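Long-range contact in glutathione S-transferase 1 (Ascaris suum, PDB 4Q5F), which conjugates reduced glutathione to a wide range of hydrophobic electrophiles and can also act as a glutathione peroxidase: residues E28-Q36 against V165-D174. Sequence-based numbering, arbitrary orientation.
Sequences EGARLIFHQ and VTWADLVITD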
# COMPACT_ATOMS: atom_id res chain seq x y z
N GLU B 28 10.87 -11.83 0.75
CA GLU B 28 10.42 -13.11 1.30
C GLU B 28 8.94 -13.36 1.05
O GLU B 28 8.51 -14.51 0.90
CB GLU B 28 10.70 -13.17 2.80
CG GLU B 28 10.50 -14.54 3.43
CD GLU B 28 11.44 -15.59 2.87
OE1 GLU B 28 12.52 -15.21 2.37
OE2 GLU B 28 11.10 -16.79 2.92
N GLY B 29 8.16 -12.29 1.03
CA GLY B 29 6.74 -12.39 0.78
C GLY B 29 6.45 -13.12 -0.52
O GLY B 29 5.67 -14.06 -0.55
N ALA B 30 7.12 -12.69 -1.59
CA ALA B 30 6.97 -13.32 -2.89
C ALA B 30 7.42 -14.78 -2.85
O ALA B 30 6.73 -15.66 -3.37
CB ALA B 30 7.76 -12.56 -3.94
N ARG B 31 8.57 -15.03 -2.24
CA ARG B 31 9.11 -16.39 -2.12
C ARG B 31 8.10 -17.31 -1.47
O ARG B 31 7.84 -18.41 -1.96
CB ARG B 31 10.40 -16.39 -1.30
CG ARG B 31 11.54 -15.60 -1.91
CD ARG B 31 12.74 -15.56 -0.97
NE ARG B 31 13.83 -14.76 -1.51
CZ ARG B 31 14.49 -13.81 -0.85
NH1 ARG B 31 14.18 -13.50 0.41
NH2 ARG B 31 15.47 -13.15 -1.45
N LEU B 32 7.53 -16.86 -0.35
CA LEU B 32 6.54 -17.63 0.38
C LEU B 32 5.33 -17.96 -0.49
O LEU B 32 4.77 -19.05 -0.41
CB LEU B 32 6.08 -16.85 1.62
CG LEU B 32 7.08 -16.79 2.77
CD1 LEU B 32 6.74 -15.66 3.72
CD2 LEU B 32 7.10 -18.12 3.51
N ILE B 33 4.94 -17.00 -1.33
CA ILE B 33 3.78 -17.18 -2.19
C ILE B 33 4.07 -18.21 -3.28
O ILE B 33 3.19 -19.00 -3.65
CB ILE B 33 3.32 -15.84 -2.80
CG1 ILE B 33 2.85 -14.89 -1.69
CG2 ILE B 33 2.18 -16.04 -3.79
CD1 ILE B 33 2.75 -13.44 -2.10
N PHE B 34 5.29 -18.21 -3.81
CA PHE B 34 5.69 -19.22 -4.78
C PHE B 34 5.65 -20.61 -4.16
O PHE B 34 5.05 -21.53 -4.71
CB PHE B 34 7.11 -18.96 -5.30
CG PHE B 34 7.20 -17.86 -6.32
CD1 PHE B 34 6.51 -17.94 -7.52
CD2 PHE B 34 8.00 -16.75 -6.09
CE1 PHE B 34 6.60 -16.94 -8.46
CE2 PHE B 34 8.10 -15.74 -7.02
CZ PHE B 34 7.40 -15.84 -8.21
N HIS B 35 6.31 -20.75 -3.01
CA HIS B 35 6.46 -22.06 -2.39
C HIS B 35 5.13 -22.65 -1.95
O HIS B 35 4.94 -23.86 -2.02
CB HIS B 35 7.44 -21.97 -1.21
CG HIS B 35 8.87 -21.98 -1.63
ND1 HIS B 35 9.64 -20.84 -1.71
CD2 HIS B 35 9.68 -23.00 -2.01
CE1 HIS B 35 10.86 -21.16 -2.11
NE2 HIS B 35 10.91 -22.46 -2.30
N GLN B 36 4.21 -21.80 -1.49
CA GLN B 36 2.88 -22.28 -1.13
C GLN B 36 2.21 -22.89 -2.34
O GLN B 36 1.66 -23.99 -2.28
CB GLN B 36 2.03 -21.13 -0.59
CG GLN B 36 0.57 -21.50 -0.34
CD GLN B 36 0.41 -22.67 0.61
OE1 GLN B 36 1.33 -23.02 1.35
NE2 GLN B 36 -0.76 -23.28 0.60
N VAL B 165 -5.93 -20.31 2.97
CA VAL B 165 -4.84 -19.34 3.05
C VAL B 165 -4.82 -18.39 1.85
O VAL B 165 -5.15 -18.78 0.73
CB VAL B 165 -3.47 -20.06 3.18
CG1 VAL B 165 -3.01 -20.62 1.83
CG2 VAL B 165 -2.42 -19.14 3.77
N THR B 166 -4.43 -17.14 2.11
CA THR B 166 -4.24 -16.15 1.05
C THR B 166 -2.83 -15.57 1.14
O THR B 166 -2.10 -15.85 2.09
CB THR B 166 -5.27 -15.00 1.14
OG1 THR B 166 -5.07 -14.28 2.36
CG2 THR B 166 -6.69 -15.55 1.09
N TRP B 167 -2.45 -14.75 0.16
CA TRP B 167 -1.10 -14.20 0.13
C TRP B 167 -0.85 -13.24 1.29
O TRP B 167 0.27 -13.11 1.76
CB TRP B 167 -0.83 -13.50 -1.21
CG TRP B 167 -1.72 -12.32 -1.49
CD1 TRP B 167 -2.86 -12.32 -2.23
CD2 TRP B 167 -1.52 -10.97 -1.06
NE1 TRP B 167 -3.40 -11.06 -2.28
CE2 TRP B 167 -2.59 -10.21 -1.57
CE3 TRP B 167 -0.54 -10.33 -0.30
CZ2 TRP B 167 -2.71 -8.84 -1.34
CZ3 TRP B 167 -0.67 -8.97 -0.06
CH2 TRP B 167 -1.74 -8.24 -0.59
N ALA B 168 -1.91 -12.57 1.74
CA ALA B 168 -1.79 -11.66 2.88
C ALA B 168 -1.43 -12.45 4.13
O ALA B 168 -0.63 -11.99 4.95
CB ALA B 168 -3.09 -10.90 3.09
N ASP B 169 -2.01 -13.63 4.28
CA ASP B 169 -1.71 -14.49 5.42
C ASP B 169 -0.24 -14.87 5.44
O ASP B 169 0.41 -14.82 6.49
CB ASP B 169 -2.56 -15.76 5.37
CG ASP B 169 -4.05 -15.48 5.49
OD1 ASP B 169 -4.44 -14.73 6.42
OD2 ASP B 169 -4.83 -15.99 4.66
N LEU B 170 0.29 -15.25 4.28
CA LEU B 170 1.67 -15.71 4.18
C LEU B 170 2.67 -14.61 4.55
O LEU B 170 3.63 -14.85 5.29
CB LEU B 170 1.96 -16.20 2.76
CG LEU B 170 1.09 -17.35 2.25
CD1 LEU B 170 1.38 -17.65 0.79
CD2 LEU B 170 1.30 -18.60 3.10
N VAL B 171 2.45 -13.41 4.04
CA VAL B 171 3.38 -12.30 4.25
C VAL B 171 3.28 -11.76 5.67
O VAL B 171 4.29 -11.47 6.31
CB VAL B 171 3.13 -11.15 3.25
CG1 VAL B 171 4.08 -9.99 3.50
CG2 VAL B 171 3.28 -11.66 1.82
N ILE B 172 2.05 -11.60 6.16
CA ILE B 172 1.81 -11.05 7.49
C ILE B 172 2.46 -11.91 8.57
O ILE B 172 3.24 -11.42 9.38
CB ILE B 172 0.30 -10.90 7.77
CG1 ILE B 172 -0.27 -9.74 6.95
CG2 ILE B 172 0.02 -10.65 9.26
CD1 ILE B 172 -1.79 -9.67 6.93
N THR B 173 2.13 -13.20 8.57
CA THR B 173 2.60 -14.11 9.61
C THR B 173 4.12 -14.25 9.62
O THR B 173 4.73 -14.41 10.68
CB THR B 173 1.97 -15.50 9.46
OG1 THR B 173 2.21 -16.00 8.14
CG2 THR B 173 0.47 -15.42 9.71
N ASP B 174 4.74 -14.21 8.44
CA ASP B 174 6.19 -14.31 8.36
C ASP B 174 6.84 -13.09 8.98
O ASP B 174 7.81 -13.20 9.74
CB ASP B 174 6.65 -14.46 6.91
CG ASP B 174 8.15 -14.65 6.79
OD1 ASP B 174 8.64 -15.75 7.11
OD2 ASP B 174 8.84 -13.69 6.37
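Leu170 reaches across to helix 28-36 and sets its CD1 methyl between Ile33 and Gln36, one helical turn apart, lying 3.9 Å from Ile33 CA and 3.8 Å from Gln36 CB. Its CG lies beside the backbone N (chi1 -59°), and the extended branch beyond carries that methyl onto the opposing backbone. A branched, wholly apolar side chain suits a site walled by main chain and aliphatic carbons, and Ile206 of helix 204-212 packs on it as well.

Leu32 answers from the other helix. Its CB faces that of Leu170, while its CD1 meets Asp174 CB at 3.4 Å and lies almost as close to the carboxyl carbon. Asp174 OD2 comes to 3.5 Å from Glu28 CG, the two side chains crossing at about a right angle, and Asp174 OD1 and Glu28 OE2 stay 5.0 Å apart. Arg213 forms a salt bridge with each of these buried acids and Arg31 holds the other oxygen of Glu28, which probably eases the repulsion; Trp209 also donates a hydrogen bond to Glu28.

On the other flank Ile33 lies alongside Trp167, its CD1 touching Trp167 CB at 3.7 Å. The indole leads away from helix 28-36 and packs on Val100 and Asp101 of helix 94-114, while Tyr80 and Leu83 of helix 76-86 cover the isoleucine. Nearby, Gly29 has no side chain to hold the backbones apart, and its CA comes within 4.8 Å of Val171 CA, with Val171 CG2 resting on it.

The axes of segments 28-36 and 167-174 approach to 8.8 Å, their directions 130° apart. This buried, largely apolar seam joins the first helix of the thioredoxin-like N-terminal domain to a core helix of the all-helical C-terminal domain, the interdomain packing characteristic of the glutathione S-transferase fold.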